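Protein HIRA (Homo sapiens, PDB 5YJE) cooperates with ASF1A in replication-independent chromatin assembly as a histone chaperone subunit, of which this chain is the C-terminal part, assembled here as a trimer. Local coordinates at residues Thr153-Asp158 with Val166-Leu171; Asp220-Cys225 with Gln270-Ala275; Thr90-Arg95 with Val108-Arg113; Ala202-Pro207 with Leu285-Ser290; Tyr303-Gly308 with Gly353-Phe358. One frame throughout, in Å; residues are numbered along the deposited sequence.

Overall arrangement
From strand to helix, the five contacts run along an elongated chain. Contacts 1 and 3 belong to its beta part: contact 1 closes a hairpin with backbone bonds, while contact 3, partly buried, its centre about 28 Å from the chain's centre, adds an ion pair where one sheet gives way to the next. Contact 4 is the most central, buried where a sheet meets the end of helix 266-286; it packs on contact 1 through F205. Contact 2 uses the same helix farther back and has no hydrogen bond between its segments. It touches contact 5, where helix 290-307 meets a C-terminal loop. Contacts 1 to 4 also lie against neighbouring subunits; contact 5 does not.

Contact 1: residues Thr153-Asp158 with Val166-Leu171; sequences TLSVWD and VKEESL
Opposite L154 the second strand spends two residues, E168 and E169, in a G1 beta bulge, E168 taking left-handed backbone angles (phi 44°, psi 57°). The carbonyl O of L154 receives the N-H of E169 at 2.9 Å, in the carbonyl plane; the N of E168, though close, is badly angled for that oxygen. E168 N makes instead a weak bond of 3.3 Å to OG of S155, whose hydroxyl is turned beside its own backbone N (chi1 -66°) and thus onto the bulge. The hairpin of strands 153-158 and 163-170 supplies the last two strands of a four-stranded antiparallel sheet, consistent with a blade of the beta-propeller clan. Past the bulge the register has slipped by one, and V156 N meets V166 O at 2.9 Å, on a lone pair. On the face shared by L154, V156 and V166, CG2 of V156 touches CG2 of V166 at 3.7 Å. L154 forks, its CD1 resting 4.0 Å from CD2 of L171 and its CD2 meeting CG1 of V166 at 4.1 Å. Across the sheet, CB of S155 covers the rim of one W157 indole face, and W157 NE1 donates to L209 O of the second subunit.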
# COMPACT_ATOMS: atom_id res chain seq x y z
N THR B 153 -5.06 -8.19 -15.98
CA THR B 153 -4.58 -7.83 -14.66
C THR B 153 -4.40 -9.08 -13.81
O THR B 153 -5.03 -10.12 -14.03
CB THR B 153 -5.54 -6.87 -13.94
OG1 THR B 153 -6.80 -7.53 -13.75
CG2 THR B 153 -5.75 -5.60 -14.74
N LEU B 154 -3.54 -8.95 -12.81
CA LEU B 154 -3.14 -10.07 -11.97
C LEU B 154 -3.32 -9.64 -10.52
O LEU B 154 -2.93 -8.53 -10.15
CB LEU B 154 -1.66 -10.43 -12.25
CG LEU B 154 -1.03 -11.67 -11.59
CD1 LEU B 154 0.21 -12.07 -12.38
CD2 LEU B 154 -0.68 -11.50 -10.14
N SER B 155 -3.93 -10.51 -9.72
CA SER B 155 -4.12 -10.22 -8.30
C SER B 155 -3.71 -11.43 -7.48
O SER B 155 -3.85 -12.58 -7.91
CB SER B 155 -5.56 -9.86 -7.96
OG SER B 155 -5.97 -8.65 -8.56
N VAL B 156 -3.16 -11.15 -6.30
CA VAL B 156 -2.80 -12.21 -5.37
C VAL B 156 -3.28 -11.77 -3.99
O VAL B 156 -3.04 -10.64 -3.57
CB VAL B 156 -1.29 -12.51 -5.34
CG1 VAL B 156 -0.99 -13.65 -4.37
CG2 VAL B 156 -0.77 -12.83 -6.74
N TRP B 157 -3.99 -12.67 -3.32
CA TRP B 157 -4.44 -12.43 -1.97
C TRP B 157 -3.92 -13.54 -1.08
O TRP B 157 -3.85 -14.71 -1.49
CB TRP B 157 -5.96 -12.38 -1.89
CG TRP B 157 -6.57 -11.26 -2.65
CD1 TRP B 157 -6.76 -9.97 -2.22
CD2 TRP B 157 -7.13 -11.33 -3.97
NE1 TRP B 157 -7.39 -9.23 -3.20
CE2 TRP B 157 -7.63 -10.04 -4.28
CE3 TRP B 157 -7.27 -12.36 -4.90
CZ2 TRP B 157 -8.25 -9.76 -5.50
CZ3 TRP B 157 -7.88 -12.08 -6.12
CH2 TRP B 157 -8.36 -10.79 -6.40
N ASP B 158 -3.51 -13.15 0.11
CA ASP B 158 -3.23 -14.08 1.20
C ASP B 158 -4.56 -14.26 1.92
O ASP B 158 -4.95 -13.41 2.72
CB ASP B 158 -2.13 -13.51 2.10
CG ASP B 158 -1.79 -14.41 3.27
OD1 ASP B 158 -2.58 -15.30 3.65
OD2 ASP B 158 -0.72 -14.19 3.86
N VAL B 166 -0.80 -8.82 -4.24
CA VAL B 166 -0.59 -8.10 -5.49
C VAL B 166 -1.93 -7.52 -5.92
O VAL B 166 -2.90 -8.27 -6.10
CB VAL B 166 -0.03 -9.03 -6.59
CG1 VAL B 166 0.25 -8.22 -7.84
CG2 VAL B 166 1.23 -9.76 -6.11
N LYS B 167 -1.97 -6.21 -6.13
CA LYS B 167 -3.21 -5.48 -6.40
C LYS B 167 -3.29 -5.15 -7.89
O LYS B 167 -2.72 -4.16 -8.34
CB LYS B 167 -3.28 -4.22 -5.55
CG LYS B 167 -4.45 -3.28 -5.87
CD LYS B 167 -5.78 -3.91 -5.54
CE LYS B 167 -6.96 -2.96 -5.78
NZ LYS B 167 -6.93 -1.75 -4.91
N GLU B 168 -4.02 -5.98 -8.64
CA GLU B 168 -4.43 -5.71 -10.03
C GLU B 168 -3.30 -5.13 -10.89
O GLU B 168 -3.44 -4.06 -11.50
CB GLU B 168 -5.65 -4.78 -10.07
CG GLU B 168 -6.99 -5.46 -9.82
CD GLU B 168 -7.88 -4.66 -8.86
OE1 GLU B 168 -8.22 -5.22 -7.79
OE2 GLU B 168 -8.23 -3.49 -9.17
N GLU B 169 -2.19 -5.85 -10.98
CA GLU B 169 -1.06 -5.41 -11.80
C GLU B 169 -1.31 -5.77 -13.25
O GLU B 169 -1.54 -6.94 -13.56
CB GLU B 169 0.24 -6.04 -11.33
CG GLU B 169 0.66 -5.49 -10.00
CD GLU B 169 0.98 -4.00 -10.06
OE1 GLU B 169 1.63 -3.54 -11.03
OE2 GLU B 169 0.58 -3.29 -9.11
N SER B 170 -1.23 -4.78 -14.13
CA SER B 170 -1.32 -5.09 -15.55
C SER B 170 -0.16 -5.98 -15.98
O SER B 170 0.98 -5.84 -15.52
CB SER B 170 -1.32 -3.81 -16.37
OG SER B 170 -1.36 -4.17 -17.75
N LEU B 171 -0.47 -6.95 -16.83
CA LEU B 171 0.53 -7.77 -17.49
C LEU B 171 1.00 -7.18 -18.81
O LEU B 171 1.73 -7.84 -19.55
CB LEU B 171 -0.01 -9.19 -17.71
CG LEU B 171 -0.12 -10.09 -16.48
CD1 LEU B 171 -0.61 -11.48 -16.90
CD2 LEU B 171 1.23 -10.22 -15.82

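Contact 2: residues Asp220-Cys225 with Gln270-Ala275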
# COMPACT_ATOMS: atom_id res chain seq x y z
N ASP B 220 20.32 -13.51 -22.73
CA ASP B 220 21.36 -12.63 -22.22
C ASP B 220 22.02 -13.16 -20.95
O ASP B 220 22.59 -12.37 -20.18
CB ASP B 220 20.81 -11.22 -21.95
CG ASP B 220 20.83 -10.34 -23.18
OD1 ASP B 220 21.43 -10.76 -24.20
OD2 ASP B 220 20.26 -9.22 -23.11
N SER B 221 21.95 -14.46 -20.71
CA SER B 221 22.55 -15.05 -19.52
C SER B 221 24.08 -14.96 -19.58
O SER B 221 24.71 -15.29 -20.59
CB SER B 221 22.11 -16.50 -19.37
OG SER B 221 22.67 -17.10 -18.22
N LEU B 222 24.67 -14.49 -18.48
CA LEU B 222 26.11 -14.51 -18.27
C LEU B 222 26.58 -15.80 -17.61
O LEU B 222 27.76 -15.93 -17.30
CB LEU B 222 26.52 -13.32 -17.41
CG LEU B 222 26.28 -11.96 -18.07
CD1 LEU B 222 26.04 -10.92 -17.00
CD2 LEU B 222 27.47 -11.59 -18.94
N ALA B 223 25.67 -16.76 -17.43
CA ALA B 223 26.00 -17.97 -16.67
C ALA B 223 27.06 -18.82 -17.36
O ALA B 223 27.93 -19.40 -16.70
CB ALA B 223 24.74 -18.79 -16.40
N GLN B 224 27.00 -18.94 -18.69
CA GLN B 224 27.93 -19.84 -19.37
C GLN B 224 29.37 -19.35 -19.29
O GLN B 224 30.31 -20.15 -19.35
CB GLN B 224 27.50 -20.04 -20.83
N CYS B 225 29.58 -18.05 -19.14
CA CYS B 225 30.93 -17.51 -19.06
C CYS B 225 31.35 -17.17 -17.64
O CYS B 225 32.50 -16.77 -17.43
CB CYS B 225 31.05 -16.29 -19.98
SG CYS B 225 30.87 -16.74 -21.73
N GLN B 270 36.05 -11.77 -14.98
CA GLN B 270 35.71 -11.47 -13.59
C GLN B 270 34.47 -10.58 -13.50
O GLN B 270 33.63 -10.77 -12.62
CB GLN B 270 36.88 -10.81 -12.87
CG GLN B 270 38.09 -11.72 -12.68
CD GLN B 270 39.21 -10.96 -11.97
OE1 GLN B 270 39.64 -9.91 -12.44
NE2 GLN B 270 39.65 -11.47 -10.82
N GLU B 271 34.35 -9.59 -14.38
CA GLU B 271 33.24 -8.67 -14.23
C GLU B 271 31.94 -9.35 -14.62
O GLU B 271 30.90 -9.13 -13.98
CB GLU B 271 33.48 -7.38 -15.03
CG GLU B 271 34.75 -6.64 -14.55
CD GLU B 271 34.69 -5.11 -14.67
OE1 GLU B 271 33.76 -4.55 -15.31
OE2 GLU B 271 35.60 -4.47 -14.11
N THR B 272 31.98 -10.21 -15.64
CA THR B 272 30.78 -10.97 -15.97
C THR B 272 30.44 -11.95 -14.87
O THR B 272 29.26 -12.13 -14.54
CB THR B 272 30.94 -11.70 -17.31
OG1 THR B 272 31.98 -12.67 -17.19
CG2 THR B 272 31.26 -10.72 -18.42
N THR B 273 31.45 -12.56 -14.24
CA THR B 273 31.19 -13.49 -13.15
C THR B 273 30.55 -12.77 -11.96
O THR B 273 29.58 -13.27 -11.37
CB THR B 273 32.48 -14.20 -12.74
OG1 THR B 273 32.94 -14.99 -13.84
CG2 THR B 273 32.27 -15.12 -11.55
N LEU B 274 31.07 -11.59 -11.62
CA LEU B 274 30.50 -10.79 -10.54
C LEU B 274 29.06 -10.39 -10.86
O LEU B 274 28.16 -10.55 -10.02
CB LEU B 274 31.35 -9.54 -10.33
CG LEU B 274 32.27 -9.34 -9.12
CD1 LEU B 274 32.53 -7.87 -8.96
CD2 LEU B 274 31.72 -9.89 -7.85
N ALA B 275 28.82 -9.87 -12.07
CA ALA B 275 27.48 -9.46 -12.46
C ALA B 275 26.52 -10.64 -12.40
O ALA B 275 25.41 -10.51 -11.86
CB ALA B 275 27.51 -8.87 -13.87
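Ahead of L222, which carries the contact with T272 and A275, the loop 220-225 makes a tight local turn: OG of S221 accepts the backbone N of A223 at 3.1 Å, an ST turn with a fairly straight bond of 159°. This bends the chain round L222, whose side chain points at helix 266-286. CG is anti to the carbonyl carbon (chi1 -64°), and beyond it the two methyls reach residues three apart on one helix face. CD2 lies 3.8 Å from CB of T272, and it also touches that residue's CG2 methyl. CD1 meets CB of A275 at 4.0 Å, one turn farther along. The backbone curls on, with a weak bond of 3.3 Å from C225 N back to L222 O. At C225 the loop brings its carbonyl near the T272 and T273 hydroxyls, but its O stays 4.0 Å from OG1 of T273, so no bond spans the two segments. Those polar groups are satisfied next door: C225 O takes an amide N-H from Q269, and the hydroxyls of T272 and T273 both bond to the carbonyl of Q269. T273 also pairs with the backbone N of D227. The contact is thus a buried, apolar touch of a loop on one face of the helix. Around the helix, Q270, T273 and L274 pack on helix 290-307 through Y303, Y300 and L304, while L222 and T272 are covered by T93 and L76 of the third subunit, the latter from its strand 74-83.

Contact 3: residues Thr90-Arg95 with Val108-Arg113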
# COMPACT_ATOMS: atom_id res chain seq x y z
N THR B 90 -21.22 -27.35 -1.45
CA THR B 90 -21.79 -26.05 -1.15
C THR B 90 -22.48 -25.59 -2.42
O THR B 90 -22.33 -26.20 -3.48
CB THR B 90 -20.71 -25.03 -0.67
OG1 THR B 90 -21.36 -23.91 -0.09
CG2 THR B 90 -19.82 -24.50 -1.82
N VAL B 91 -23.25 -24.50 -2.29
CA VAL B 91 -23.94 -23.90 -3.43
C VAL B 91 -23.53 -22.44 -3.58
O VAL B 91 -23.15 -21.76 -2.62
CB VAL B 91 -25.47 -24.01 -3.30
CG1 VAL B 91 -25.91 -25.47 -3.38
CG2 VAL B 91 -25.94 -23.39 -2.02
N LEU B 92 -23.62 -21.97 -4.81
CA LEU B 92 -23.37 -20.58 -5.17
C LEU B 92 -24.57 -20.12 -5.98
O LEU B 92 -25.33 -20.93 -6.51
CB LEU B 92 -22.06 -20.43 -5.97
CG LEU B 92 -20.85 -20.67 -5.06
CD1 LEU B 92 -20.37 -22.10 -5.10
CD2 LEU B 92 -19.72 -19.67 -5.30
N THR B 93 -24.76 -18.80 -6.06
CA THR B 93 -25.92 -18.24 -6.74
C THR B 93 -25.61 -17.77 -8.15
O THR B 93 -26.44 -17.09 -8.75
CB THR B 93 -26.52 -17.07 -5.92
OG1 THR B 93 -25.54 -16.04 -5.72
CG2 THR B 93 -27.01 -17.55 -4.57
N SER B 94 -24.43 -18.10 -8.70
CA SER B 94 -24.14 -17.83 -10.10
C SER B 94 -23.30 -18.97 -10.67
O SER B 94 -22.72 -19.77 -9.93
CB SER B 94 -23.43 -16.48 -10.32
OG SER B 94 -22.31 -16.35 -9.48
N ARG B 95 -23.26 -19.05 -12.00
CA ARG B 95 -22.53 -20.13 -12.65
C ARG B 95 -21.03 -20.04 -12.35
O ARG B 95 -20.42 -18.97 -12.45
CB ARG B 95 -22.77 -20.09 -14.16
CG ARG B 95 -24.23 -20.05 -14.51
CD ARG B 95 -24.61 -21.02 -15.62
NE ARG B 95 -24.20 -20.60 -16.96
CZ ARG B 95 -24.70 -19.55 -17.60
NH1 ARG B 95 -24.29 -19.26 -18.83
NH2 ARG B 95 -25.59 -18.77 -17.01
N VAL B 108 -13.37 -20.46 -6.48
CA VAL B 108 -14.13 -20.56 -7.71
C VAL B 108 -14.33 -19.16 -8.24
O VAL B 108 -14.52 -18.21 -7.47
CB VAL B 108 -15.50 -21.28 -7.54
CG1 VAL B 108 -15.31 -22.77 -7.22
CG2 VAL B 108 -16.32 -20.61 -6.49
N ALA B 109 -14.29 -19.03 -9.56
CA ALA B 109 -14.66 -17.79 -10.21
C ALA B 109 -15.92 -18.03 -11.03
O ALA B 109 -16.04 -19.04 -11.73
CB ALA B 109 -13.52 -17.24 -11.08
N CYS B 110 -16.84 -17.07 -10.90
CA CYS B 110 -18.21 -17.12 -11.35
C CYS B 110 -18.50 -15.94 -12.26
O CYS B 110 -17.88 -14.87 -12.13
CB CYS B 110 -19.21 -17.09 -10.17
SG CYS B 110 -18.95 -18.36 -8.90
N GLU B 111 -19.49 -16.13 -13.13
CA GLU B 111 -20.06 -15.05 -13.93
C GLU B 111 -20.44 -13.88 -13.04
O GLU B 111 -20.66 -14.07 -11.83
CB GLU B 111 -21.29 -15.53 -14.70
CG GLU B 111 -21.03 -16.70 -15.63
CD GLU B 111 -22.29 -17.12 -16.36
OE1 GLU B 111 -23.37 -17.18 -15.71
OE2 GLU B 111 -22.22 -17.36 -17.59
N LYS B 112 -20.58 -12.69 -13.63
CA LYS B 112 -20.73 -11.44 -12.88
C LYS B 112 -19.46 -11.13 -12.09
O LYS B 112 -19.52 -10.47 -11.04
CB LYS B 112 -21.96 -11.46 -11.95
CG LYS B 112 -23.31 -11.49 -12.64
N ARG B 113 -18.33 -11.68 -12.57
CA ARG B 113 -16.98 -11.28 -12.17
C ARG B 113 -16.75 -11.50 -10.68
O ARG B 113 -16.14 -10.65 -10.00
CB ARG B 113 -16.69 -9.82 -12.55
CG ARG B 113 -16.61 -9.57 -14.05
CD ARG B 113 -17.15 -8.20 -14.43
NE ARG B 113 -16.45 -7.14 -13.74
CZ ARG B 113 -17.00 -5.99 -13.35
NH1 ARG B 113 -18.28 -5.73 -13.58
NH2 ARG B 113 -16.24 -5.10 -12.70
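R95 lays its side chain along the E111 carboxylate, beginning at CB, which lies 3.4 Å from E111 OE1. CG comes nearer still to the same oxygen, 3.2 Å. Bends at chi2 and chi3 (-75°) then fold the chain back: CD stays loosely by OE1, NE has both oxygens at a little distance, and CZ stands 3.3 Å from E111 OE2. At the tip NH2 makes a salt bridge to E111 OE1 at 3.0 Å, and NH1 comes within 3.1 Å of E111 OE2. The guanidinium and carboxylate planes are turned 71° against each other, and the oxygens lie off one guanidinium face. Replacing R95 by an alanine would probably cost the E111 carboxylate its charge partner and the cover of CG and the guanidinium on that side. P46 packs on both residues. Deeper in, CD2 of L92 touches CG2 of V108 at 3.7 Å and SG of C110 at 3.9 Å. The contact thus bridges two successive antiparallel sheets, at the ends of strands 86-92 and 105-110. Its side-chain pairing rests on charge, with no N-H aimed at the acid; the aimed bond is the backbone one beside it, E111 N to R95 O at 3.1 Å, nearly along the C=O axis.

Contact 4: residues Ala202-Pro207 with Leu285-Ser290; sequences AYCFNP and LTLQSS
C204 and T286 meet in the tight half of the contact, with SG of the cysteine only 3.3 Å from CG2 of the threonine. The sulfur sits between its own backbone N and carbonyl carbon (chi1 84°), which puts it against the helix end, and it also touches CD2 of L287 at 3.8 Å. Neighbouring strands complete the apolar wall: V194 and V215 pack against C204 and L287. Beside this, N206 reaches across with its amide. ND2 donates to the carbonyl O of T286 at 3.0 Å, in the carbonyl plane and on a lone pair, though the bond is bent at the hydrogen (137°) and the acceptor is 17° out of the amide plane. The amide's OD1 accepts the backbone N of L209, so both sides of the amide are used and its rotation is fixed. Here the end of helix 266-286 abuts an inner strand, 201-206, of a four-stranded antiparallel sheet, and the chain leaves the helix through a Schellman motif: Q288 has positive phi, and its N bonds back to L285 O at 2.8 Å. The looser side follows from that turn. The amide of Q288 approaches the partly exposed P207 from the opposite direction, NE2 standing 4.0 Å from CD of the ring, with no hydrogen bond between the two segments there. NE2 is likewise 3.9 Å from ND2 of N206, two donors merely alongside. T286 is tied outward as well, its hydroxyl bonding to A282 O and to S127 OG of the third subunit.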
# COMPACT_ATOMS: atom_id res chain seq x y z
N ALA B 202 12.11 -14.42 -17.67
CA ALA B 202 11.17 -14.64 -16.58
C ALA B 202 11.08 -13.37 -15.73
O ALA B 202 12.10 -12.78 -15.35
CB ALA B 202 11.61 -15.82 -15.73
N TYR B 203 9.85 -12.95 -15.47
CA TYR B 203 9.58 -11.79 -14.64
C TYR B 203 8.77 -12.25 -13.44
O TYR B 203 7.81 -13.00 -13.59
CB TYR B 203 8.79 -10.72 -15.39
CG TYR B 203 9.47 -10.16 -16.61
CD1 TYR B 203 9.34 -10.78 -17.86
CD2 TYR B 203 10.25 -9.02 -16.51
CE1 TYR B 203 9.97 -10.23 -18.97
CE2 TYR B 203 10.87 -8.48 -17.59
CZ TYR B 203 10.75 -9.08 -18.82
OH TYR B 203 11.41 -8.50 -19.87
N CYS B 204 9.15 -11.80 -12.26
CA CYS B 204 8.34 -12.04 -11.10
C CYS B 204 7.91 -10.69 -10.55
O CYS B 204 8.56 -9.67 -10.81
CB CYS B 204 9.10 -12.86 -10.06
SG CYS B 204 10.12 -11.84 -9.04
N PHE B 205 6.78 -10.67 -9.84
CA PHE B 205 6.30 -9.45 -9.23
C PHE B 205 6.71 -9.43 -7.76
O PHE B 205 6.37 -10.34 -7.00
CB PHE B 205 4.78 -9.28 -9.35
CG PHE B 205 4.33 -7.90 -8.99
CD1 PHE B 205 4.29 -6.90 -9.94
CD2 PHE B 205 4.02 -7.58 -7.68
CE1 PHE B 205 3.92 -5.59 -9.59
CE2 PHE B 205 3.64 -6.30 -7.34
CZ PHE B 205 3.60 -5.30 -8.30
N ASN B 206 7.45 -8.40 -7.36
CA ASN B 206 7.85 -8.29 -5.98
C ASN B 206 6.81 -7.45 -5.25
O ASN B 206 6.55 -6.32 -5.68
CB ASN B 206 9.23 -7.67 -5.84
CG ASN B 206 9.76 -7.75 -4.41
OD1 ASN B 206 9.84 -6.74 -3.71
ND2 ASN B 206 10.06 -8.97 -3.95
N PRO B 207 6.18 -7.96 -4.19
CA PRO B 207 5.10 -7.18 -3.56
C PRO B 207 5.60 -5.98 -2.78
O PRO B 207 4.95 -4.93 -2.79
CB PRO B 207 4.39 -8.21 -2.67
CG PRO B 207 4.77 -9.55 -3.23
CD PRO B 207 6.21 -9.35 -3.72
N LEU B 285 16.63 -13.11 -3.69
CA LEU B 285 15.99 -12.17 -2.78
C LEU B 285 14.62 -11.70 -3.31
O LEU B 285 13.62 -11.70 -2.57
CB LEU B 285 16.92 -10.98 -2.55
CG LEU B 285 16.43 -9.83 -1.67
CD1 LEU B 285 16.20 -10.30 -0.26
CD2 LEU B 285 17.48 -8.76 -1.68
N THR B 286 14.57 -11.30 -4.58
CA THR B 286 13.32 -10.87 -5.21
C THR B 286 12.24 -11.96 -5.14
O THR B 286 11.06 -11.66 -4.91
CB THR B 286 13.60 -10.50 -6.67
OG1 THR B 286 14.51 -9.40 -6.71
CG2 THR B 286 12.34 -10.10 -7.38
N LEU B 287 12.63 -13.21 -5.38
CA LEU B 287 11.74 -14.35 -5.26
C LEU B 287 11.43 -14.70 -3.81
O LEU B 287 10.56 -15.55 -3.57
CB LEU B 287 12.36 -15.56 -5.96
CG LEU B 287 12.07 -15.84 -7.44
CD1 LEU B 287 10.59 -16.14 -7.68
CD2 LEU B 287 12.48 -14.66 -8.28
N GLN B 288 12.12 -14.08 -2.85
CA GLN B 288 12.00 -14.44 -1.44
C GLN B 288 12.20 -15.94 -1.24
O GLN B 288 11.49 -16.58 -0.47
CB GLN B 288 10.65 -13.99 -0.86
CG GLN B 288 10.37 -12.51 -1.02
CD GLN B 288 8.99 -12.12 -0.49
OE1 GLN B 288 8.34 -12.87 0.25
NE2 GLN B 288 8.52 -10.93 -0.89
N SER B 289 13.18 -16.50 -1.94
CA SER B 289 13.50 -17.93 -1.86
C SER B 289 14.71 -18.09 -0.94
O SER B 289 15.85 -17.93 -1.37
CB SER B 289 13.77 -18.49 -3.25
OG SER B 289 14.49 -19.70 -3.18
N SER B 290 14.45 -18.46 0.32
CA SER B 290 15.45 -18.31 1.38
C SER B 290 16.63 -19.26 1.21
O SER B 290 17.79 -18.85 1.35
CB SER B 290 14.80 -18.51 2.75
OG SER B 290 14.64 -19.89 3.04

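Contact 5: residues Tyr303-Gly308 with Gly353-Phe358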
# COMPACT_ATOMS: atom_id res chain seq x y z
N TYR B 303 33.42 -16.07 -3.86
CA TYR B 303 34.05 -15.46 -5.02
C TYR B 303 34.74 -14.16 -4.65
O TYR B 303 35.89 -13.93 -5.04
CB TYR B 303 33.03 -15.22 -6.13
CG TYR B 303 33.69 -14.80 -7.42
CD1 TYR B 303 34.42 -15.72 -8.16
CD2 TYR B 303 33.60 -13.49 -7.89
CE1 TYR B 303 35.02 -15.36 -9.35
CE2 TYR B 303 34.22 -13.11 -9.08
CZ TYR B 303 34.93 -14.05 -9.80
OH TYR B 303 35.53 -13.71 -10.99
N LEU B 304 34.03 -13.27 -3.94
CA LEU B 304 34.63 -12.00 -3.53
C LEU B 304 35.93 -12.23 -2.77
O LEU B 304 36.90 -11.48 -2.94
CB LEU B 304 33.67 -11.19 -2.67
CG LEU B 304 32.30 -10.75 -3.20
CD1 LEU B 304 31.55 -9.96 -2.13
CD2 LEU B 304 32.46 -9.92 -4.45
N VAL B 305 35.97 -13.27 -1.93
CA VAL B 305 37.19 -13.59 -1.20
C VAL B 305 38.27 -14.09 -2.15
O VAL B 305 39.42 -13.62 -2.11
CB VAL B 305 36.89 -14.61 -0.09
CG1 VAL B 305 38.17 -15.25 0.41
CG2 VAL B 305 36.15 -13.93 1.07
N ASN B 306 37.93 -15.03 -3.04
CA ASN B 306 38.92 -15.65 -3.92
C ASN B 306 39.62 -14.61 -4.80
O ASN B 306 40.85 -14.61 -4.91
CB ASN B 306 38.26 -16.72 -4.79
CG ASN B 306 37.90 -17.97 -4.01
OD1 ASN B 306 38.37 -18.15 -2.88
ND2 ASN B 306 37.07 -18.85 -4.60
N GLU B 307 38.84 -13.74 -5.44
CA GLU B 307 39.38 -12.72 -6.34
C GLU B 307 39.80 -11.45 -5.63
O GLU B 307 40.30 -10.54 -6.30
CB GLU B 307 38.36 -12.38 -7.42
CG GLU B 307 37.77 -13.57 -8.10
CD GLU B 307 38.81 -14.36 -8.85
OE1 GLU B 307 38.92 -15.57 -8.60
OE2 GLU B 307 39.52 -13.75 -9.68
N GLY B 308 39.58 -11.36 -4.32
CA GLY B 308 39.98 -10.21 -3.53
C GLY B 308 39.18 -8.95 -3.78
O GLY B 308 39.76 -7.87 -3.93
N GLY B 353 38.18 -15.91 6.60
CA GLY B 353 39.42 -16.21 7.29
C GLY B 353 40.38 -17.01 6.44
O GLY B 353 41.60 -16.87 6.59
N GLN B 354 39.86 -17.82 5.52
CA GLN B 354 40.70 -18.64 4.65
C GLN B 354 41.62 -17.82 3.75
O GLN B 354 42.41 -18.41 3.00
CB GLN B 354 39.81 -19.56 3.80
N ASN B 355 41.55 -16.50 3.80
CA ASN B 355 42.33 -15.62 2.95
C ASN B 355 43.12 -14.63 3.80
O ASN B 355 42.62 -14.13 4.81
CB ASN B 355 41.42 -14.87 1.97
CG ASN B 355 42.19 -14.18 0.87
OD1 ASN B 355 42.75 -13.09 1.07
ND2 ASN B 355 42.19 -14.78 -0.32
N LEU B 356 44.35 -14.34 3.37
CA LEU B 356 45.22 -13.46 4.14
C LEU B 356 44.83 -11.99 4.01
O LEU B 356 44.90 -11.25 5.00
CB LEU B 356 46.67 -13.67 3.72
CG LEU B 356 47.60 -14.45 4.65
CD1 LEU B 356 48.87 -14.84 3.92
CD2 LEU B 356 47.93 -13.63 5.88
N ARG B 357 44.43 -11.55 2.81
CA ARG B 357 44.13 -10.13 2.59
C ARG B 357 43.01 -9.64 3.50
O ARG B 357 42.94 -8.44 3.81
CB ARG B 357 43.76 -9.89 1.13
N PHE B 358 42.12 -10.53 3.93
CA PHE B 358 40.99 -10.15 4.77
C PHE B 358 41.18 -10.56 6.22
O PHE B 358 40.21 -10.86 6.92
CB PHE B 358 39.69 -10.74 4.20
CG PHE B 358 39.46 -10.38 2.75
CD1 PHE B 358 39.17 -9.07 2.39
CD2 PHE B 358 39.56 -11.34 1.76
CE1 PHE B 358 38.97 -8.73 1.07
CE2 PHE B 358 39.35 -11.01 0.43
CZ PHE B 358 39.06 -9.71 0.08
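The F358 ring turns its edge to the V305 carbonyl where helix 290-307 ends in a Schellman motif, G308 taking the positive phi; the ring comes from the loop linking helices 341-353 and 359-370, which contains an Asx turn at N355. Its first torsion (chi1 -54°) sets CG next to the F358 backbone N, and CE2 comes 3.6 Å from V305 O and CZ 3.8 Å from G308 CA, with both the V305 oxygen and the G308 carbonyl carbon in the ring plane. The ring edge thus fits along the last turn of the helix. At the same ring V305 CG2 comes near CD2, and I352 of helix 341-353 touches both residues. The second pair, V305 and N355, run alongside one another, heading opposite ways: CG1 of the valine lies 3.6 Å from CB of the asparagine. N355 OD1 accepts the backbone N of R357 at 2.9 Å, tilted 24° from the carbonyl plane, which closes the Asx turn and holds the loop in shape before F358, the N-cap residue of helix 359-370. With an alanine at N355, the R357 N-H would probably lose its side-chain acceptor, and the loop that carries F358 would be freer to move. No other subunit touches either segment. V305 O has three neighbours: it accepts G308 N at 3.2 Å, meets the F358 edge, and stands 3.5 Å from N355 ND2, at too poor an angle to bond.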